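Local structure of putative cell adhesion protein (Bacteroides thetaiotaomicron, 4DGU) at residues I16-A21 with F34-S39; P191-A196 with V215-L220. The protein is a putative cell adhesion protein of the fimbrillin-like family that binds zinc ions and is probably related to the subunits of Bacteroides pili. One frame throughout, in Å; residues are numbered along the deposited sequence. Where two conformers were deposited one is given.

From the N terminus, strand 13-20 runs parallel to strand 120-135 in the larger mixed sheet. Contact 1 closes a short loop after it: the 12 residues between 16-21 and 34-39, including helix 30-33, bring the short helix 36-39 back over the end of that strand. Contact 2 opens later, across 18 residues that carry the hairpin strands 201-204 and 209-214; it pairs strand 193-194 with strand 218-219 in a separate two-stranded antiparallel sheet, which packs through Ile-194 and Leu-218 on strand 225-230 of the mixed sheet. The loops follow in series, neither enclosing nor crossing the other. The centres of contacts 1 and 2 lie about 27 Å apart, on opposite sides of the chain's centre.

Contact 1. Residues I16-A21 with F34-S39; sequences ISIDDA and FPARNS
The carboxylate of Asp-20 and the guanidinium of Arg-37 stand nearly crosswise, their planes 78° apart, with no flat two-pronged pairing. Asp-20 OD2 lies obliquely to the guanidinium, 4.0 Å from Arg-37 NH2, a long salt bridge in which no N-H points at the oxygen. Pro-35 CB sits over one guanidinium face, 3.6 Å above its plane and offset toward the rim. Because Arg-37 was modelled in two conformers, this part of the contact is doubtful.

The firmer evidence is at the other carboxylate oxygen. Asp-20 OD1 accepts Ala-36 N at 2.8 Å through its syn lone pair, with a nearly straight N-H...O angle of 166°, and also receives a bond from Asn-31. Water 1 extends the grip by one residue: it accepts from Arg-37 N at 2.8 Å and donates to Asp-20 OD2 at 2.7 Å, with a weak bond to Ile-18 O.

Beside this polar end, with CG1 next to the backbone N (chi1 -51°), Ile-18 carries CG2 anti to that N, where it packs on Ala-36 CB at 3.7 Å.

The backbone of strand 13-20 pairs with strand 120-135 in the mixed sheet of this fimbrillin-like fold. Asp-20 thus ties that sheet to two successive backbone N-H groups, those of Ala-36 and Arg-37, at the weakly bonded helix about 36-39, one directly and one through water. The direct donors Ala-36 N and Asn-31, with the water at OD2, would probably stabilise the carboxylate's negative charge, the arginine adding a looser electrostatic contribution.

Contact 2. Residues P191-A196 with V215-L220; sequences PQKINA and VEDLDL
Leu-220 covers the carbonyl of Gln-192 while its CD1 meets Ile-194 CD1 at 3.7 Å, the two side chains crossing at a slant. The Leu-220 N to Gln-192 O bond is 3.1 Å long and bent, 142° at the hydrogen, and the donor stands above the carbonyl plane.

Ile-194 is held by a matched pair of backbone bonds: Ile-194 N to Leu-218 O and Leu-218 N to Ile-194 O, each 2.8 Å and almost straight. They make Ile-194 and Leu-218 the hydrogen-bonded pair of a small antiparallel ladder, and Lys-193 with Asp-219 the adjoining non-hydrogen-bonded pair, its CA atoms 4.1 Å apart. In this fimbrillin-like domain, of the transthyretin clan, the two-stranded ribbon turns Ile-194 and Leu-218 inward onto Leu-226 of strand 225-230, where Leu-220 joins them; Leu-218 also packs on Gly-241 of the second subunit.

Asp-217 works beyond the end of the ladder with both carboxylate oxygens. OD1 accepts Ala-196 N at 2.7 Å, nearly in line with its own C-O bond, joining the two chain segments past the last strand pair by a side chain instead of a backbone carbonyl. OD2 is approached by Lys-193 NZ at 3.2 Å from above the carboxylate plane, a salt bridge. The lysine chain bends at chi2 (117°), laying CD against Asp-219 CB at 3.9 Å before NZ turns to Asp-217. Were this lysine replaced by an alanine, Asp-217 OD2 would probably lose its charged mate and the flank of Asp-219 its cover. From the same nitrogen a weak bond also reaches Asn-195 OD1, 3.4 Å away.

Contact 1. Residues I16-A21 with F34-S39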
loop_
_atom_site.group_PDB
_atom_site.type_symbol
_atom_site.label_atom_id
_atom_site.label_comp_id
_atom_site.label_asym_id
_atom_site.label_seq_id
_atom_site.Cartn_x
_atom_site.Cartn_y
_atom_site.Cartn_z
ATOM N N ILE A 16 -10.008 29.944 -26.380
ATOM C CA ILE A 16 -9.571 28.777 -25.626
ATOM C C ILE A 16 -9.254 29.200 -24.181
ATOM O O ILE A 16 -8.726 30.297 -23.945
ATOM C CB ILE A 16 -8.360 28.108 -26.353
ATOM C CG1 ILE A 16 -8.774 27.405 -27.681
ATOM C CG2 ILE A 16 -7.483 27.214 -25.448
ATOM C CD1 ILE A 16 -9.543 26.106 -27.588
ATOM N N SER A 17 -9.596 28.322 -23.226
ATOM C CA SER A 17 -9.276 28.463 -21.808
ATOM C C SER A 17 -8.529 27.206 -21.381
ATOM O O SER A 17 -8.855 26.106 -21.838
ATOM C CB SER A 17 -10.518 28.739 -20.963
ATOM O OG SER A 17 -11.250 27.563 -20.676
ATOM N N ILE A 18 -7.491 27.379 -20.561
ATOM C CA ILE A 18 -6.617 26.292 -20.099
ATOM C C ILE A 18 -7.099 25.767 -18.764
ATOM O O ILE A 18 -6.977 26.439 -17.744
ATOM C CB ILE A 18 -5.127 26.758 -20.036
ATOM C CG1 ILE A 18 -4.668 27.416 -21.366
ATOM C CG2 ILE A 18 -4.185 25.613 -19.582
ATOM C CD1 ILE A 18 -4.832 26.539 -22.673
ATOM N N ASP A 19 -7.610 24.551 -18.761
ATOM C CA ASP A 19 -8.097 23.936 -17.538
ATOM C C ASP A 19 -7.320 22.648 -17.292
ATOM O O ASP A 19 -6.436 22.314 -18.083
ATOM C CB ASP A 19 -9.618 23.701 -17.635
ATOM C CG ASP A 19 -10.490 24.937 -17.438
ATOM O OD1 ASP A 19 -10.008 25.930 -16.823
ATOM O OD2 ASP A 19 -11.668 24.896 -17.845
ATOM N N ASP A 20 -7.607 21.944 -16.183
ATOM C CA ASP A 20 -6.919 20.701 -15.827
ATOM C C ASP A 20 -7.826 19.507 -15.953
ATOM O O ASP A 20 -9.006 19.624 -15.669
ATOM C CB ASP A 20 -6.412 20.784 -14.375
ATOM C CG ASP A 20 -5.365 21.860 -14.175
ATOM O OD1 ASP A 20 -4.228 21.678 -14.646
ATOM O OD2 ASP A 20 -5.674 22.875 -13.529
ATOM N N ALA A 21 -7.276 18.350 -16.338
ATOM C CA ALA A 21 -8.050 17.112 -16.387
ATOM C C ALA A 21 -8.293 16.618 -14.965
ATOM O O ALA A 21 -7.456 16.844 -14.078
ATOM C CB ALA A 21 -7.326 16.053 -17.192
ATOM N N PHE A 34 0.937 21.900 -9.659
ATOM C CA PHE A 34 1.342 22.590 -10.867
ATOM C C PHE A 34 0.160 22.722 -11.839
ATOM O O PHE A 34 0.048 21.932 -12.786
ATOM C CB PHE A 34 2.507 21.848 -11.509
ATOM C CG PHE A 34 3.698 21.717 -10.597
ATOM C CD1 PHE A 34 4.506 22.814 -10.321
ATOM C CD2 PHE A 34 4.029 20.487 -10.031
ATOM C CE1 PHE A 34 5.625 22.681 -9.491
ATOM C CE2 PHE A 34 5.148 20.355 -9.201
ATOM C CZ PHE A 34 5.941 21.452 -8.938
ATOM N N PRO A 35 -0.747 23.702 -11.619
ATOM C CA PRO A 35 -1.914 23.858 -12.535
ATOM C C PRO A 35 -1.501 24.137 -13.981
ATOM O O PRO A 35 -0.553 24.870 -14.194
ATOM C CB PRO A 35 -2.681 25.052 -11.933
ATOM C CG PRO A 35 -2.205 25.156 -10.527
ATOM C CD PRO A 35 -0.776 24.704 -10.533
ATOM N N ALA A 36 -2.200 23.553 -14.972
ATOM C CA ALA A 36 -1.881 23.737 -16.402
ATOM C C ALA A 36 -1.844 25.226 -16.787
ATOM O O ALA A 36 -0.958 25.610 -17.554
ATOM C CB ALA A 36 -2.855 22.971 -17.282
ATOM N N ARG A 37 -2.756 26.063 -16.207
ATOM C CA ARG A 37 -2.849 27.506 -16.459
ATOM C C ARG A 37 -1.558 28.253 -16.030
ATOM O O ARG A 37 -1.329 29.379 -16.476
ATOM C CB ARG A 37 -4.091 28.110 -15.760
ATOM C CG ARG A 37 -4.030 28.165 -14.225
ATOM C CD ARG A 37 -5.338 28.630 -13.588
ATOM N NE ARG A 37 -6.097 27.511 -13.015
ATOM C CZ ARG A 37 -5.947 27.053 -11.774
ATOM N NH1 ARG A 37 -5.068 27.611 -10.951
ATOM N NH2 ARG A 37 -6.669 26.023 -11.351
ATOM N N ASN A 38 -0.737 27.645 -15.140
ATOM C CA ASN A 38 0.521 28.261 -14.671
ATOM C C ASN A 38 1.665 27.995 -15.674
ATOM O O ASN A 38 2.637 28.738 -15.686
ATOM C CB ASN A 38 0.901 27.777 -13.260
ATOM C CG ASN A 38 0.064 28.373 -12.143
ATOM O OD1 ASN A 38 -0.981 29.006 -12.357
ATOM N ND2 ASN A 38 0.505 28.179 -10.916
ATOM N N SER A 39 1.520 26.967 -16.532
ATOM C CA SER A 39 2.465 26.599 -17.604
ATOM C C SER A 39 2.046 27.222 -18.914
ATOM O O SER A 39 2.854 27.858 -19.590
ATOM C CB SER A 39 2.514 25.087 -17.770
ATOM O OG SER A 39 3.092 24.485 -16.625
HETATM O O HOH W 1 -5.133 24.971 -15.176
#

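Contact 2. Residues P191-A196 with V215-L220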
loop_
_atom_site.group_PDB
_atom_site.type_symbol
_atom_site.label_atom_id
_atom_site.label_comp_id
_atom_site.label_asym_id
_atom_site.label_seq_id
_atom_site.Cartn_x
_atom_site.Cartn_y
_atom_site.Cartn_z
ATOM N N PRO A 191 7.375 8.790 -17.645
ATOM C CA PRO A 191 6.744 7.694 -16.866
ATOM C C PRO A 191 7.463 6.359 -17.037
ATOM O O PRO A 191 7.750 5.923 -18.146
ATOM C CB PRO A 191 5.327 7.613 -17.439
ATOM C CG PRO A 191 5.115 8.883 -18.166
ATOM C CD PRO A 191 6.435 9.356 -18.640
ATOM N N GLN A 192 7.786 5.731 -15.910
ATOM C CA GLN A 192 8.500 4.465 -15.815
ATOM C C GLN A 192 8.321 3.874 -14.433
ATOM O O GLN A 192 7.969 4.589 -13.491
ATOM C CB GLN A 192 10.001 4.659 -16.113
ATOM C CG GLN A 192 10.689 5.697 -15.222
ATOM C CD GLN A 192 11.992 6.175 -15.795
ATOM O OE1 GLN A 192 13.030 5.557 -15.629
ATOM N NE2 GLN A 192 11.968 7.286 -16.486
ATOM N N LYS A 193 8.621 2.582 -14.302
ATOM C CA LYS A 193 8.566 1.899 -13.038
ATOM C C LYS A 193 9.885 2.072 -12.286
ATOM O O LYS A 193 10.964 1.827 -12.829
ATOM C CB LYS A 193 8.231 0.404 -13.241
ATOM C CG LYS A 193 8.318 -0.445 -11.969
ATOM C CD LYS A 193 6.983 -1.031 -11.586
ATOM C CE LYS A 193 7.057 -1.795 -10.286
ATOM N NZ LYS A 193 7.670 -3.157 -10.436
ATOM N N ILE A 194 9.775 2.464 -11.010
ATOM C CA ILE A 194 10.908 2.532 -10.077
ATOM C C ILE A 194 10.668 1.403 -9.082
ATOM O O ILE A 194 9.591 1.339 -8.500
ATOM C CB ILE A 194 11.041 3.912 -9.380
ATOM C CG1 ILE A 194 11.293 5.061 -10.385
ATOM C CG2 ILE A 194 12.136 3.853 -8.300
ATOM C CD1 ILE A 194 11.056 6.434 -9.797
ATOM N N ASN A 195 11.631 0.502 -8.924
ATOM C CA ASN A 195 11.507 -0.622 -7.979
ATOM C C ASN A 195 11.876 -0.218 -6.549
ATOM O O ASN A 195 12.709 0.673 -6.347
ATOM C CB ASN A 195 12.391 -1.793 -8.411
ATOM C CG ASN A 195 12.108 -2.277 -9.808
ATOM O OD1 ASN A 195 10.961 -2.492 -10.213
ATOM N ND2 ASN A 195 13.161 -2.456 -10.575
ATOM N N ALA A 196 11.256 -0.890 -5.562
ATOM C CA ALA A 196 11.531 -0.728 -4.127
ATOM C C ALA A 196 12.991 -1.028 -3.865
ATOM O O ALA A 196 13.538 -2.005 -4.407
ATOM C CB ALA A 196 10.644 -1.646 -3.315
ATOM N N VAL A 215 11.461 3.605 -1.440
ATOM C CA VAL A 215 11.066 2.729 -0.347
ATOM C C VAL A 215 10.084 1.692 -0.849
ATOM O O VAL A 215 10.055 0.574 -0.349
ATOM C CB VAL A 215 10.494 3.506 0.871
ATOM C CG1 VAL A 215 11.609 4.201 1.642
ATOM C CG2 VAL A 215 9.407 4.515 0.455
ATOM N N GLU A 216 9.282 2.066 -1.843
ATOM C CA GLU A 216 8.240 1.234 -2.446
ATOM C C GLU A 216 8.296 1.284 -3.984
ATOM O O GLU A 216 8.940 2.163 -4.559
ATOM C CB GLU A 216 6.858 1.721 -1.939
ATOM C CG GLU A 216 5.750 0.682 -2.038
ATOM C CD GLU A 216 6.016 -0.668 -1.387
ATOM O OE1 GLU A 216 6.092 -0.717 -0.134
ATOM O OE2 GLU A 216 6.089 -1.685 -2.119
ATOM N N ASP A 217 7.633 0.322 -4.636
ATOM C CA ASP A 217 7.485 0.247 -6.087
ATOM C C ASP A 217 6.627 1.404 -6.530
ATOM O O ASP A 217 5.596 1.682 -5.888
ATOM C CB ASP A 217 6.844 -1.090 -6.494
ATOM C CG ASP A 217 7.781 -2.268 -6.701
ATOM O OD1 ASP A 217 8.951 -2.191 -6.262
ATOM O OD2 ASP A 217 7.348 -3.268 -7.303
ATOM N N LEU A 218 7.072 2.128 -7.579
ATOM C CA LEU A 218 6.349 3.294 -8.124
ATOM C C LEU A 218 6.244 3.156 -9.600
ATOM O O LEU A 218 7.229 3.371 -10.288
ATOM C CB LEU A 218 7.040 4.633 -7.770
ATOM C CG LEU A 218 7.213 4.986 -6.295
ATOM C CD1 LEU A 218 8.362 5.967 -6.109
ATOM C CD2 LEU A 218 5.935 5.543 -5.706
ATOM N N ASP A 219 5.076 2.749 -10.091
ATOM C CA ASP A 219 4.821 2.567 -11.511
ATOM C C ASP A 219 4.218 3.875 -12.020
ATOM O O ASP A 219 2.991 4.018 -12.105
ATOM C CB ASP A 219 3.899 1.347 -11.742
ATOM C CG ASP A 219 3.839 0.816 -13.175
ATOM O OD1 ASP A 219 4.667 1.255 -14.020
ATOM O OD2 ASP A 219 2.976 -0.057 -13.450
ATOM N N LEU A 220 5.099 4.859 -12.277
ATOM C CA LEU A 220 4.722 6.227 -12.628
ATOM C C LEU A 220 4.008 6.320 -13.957
ATOM O O LEU A 220 4.358 5.621 -14.909
ATOM C CB LEU A 220 5.941 7.154 -12.641
ATOM C CG LEU A 220 6.825 7.184 -11.355
ATOM C CD1 LEU A 220 8.151 7.850 -11.663
ATOM C CD2 LEU A 220 6.120 7.876 -10.178
#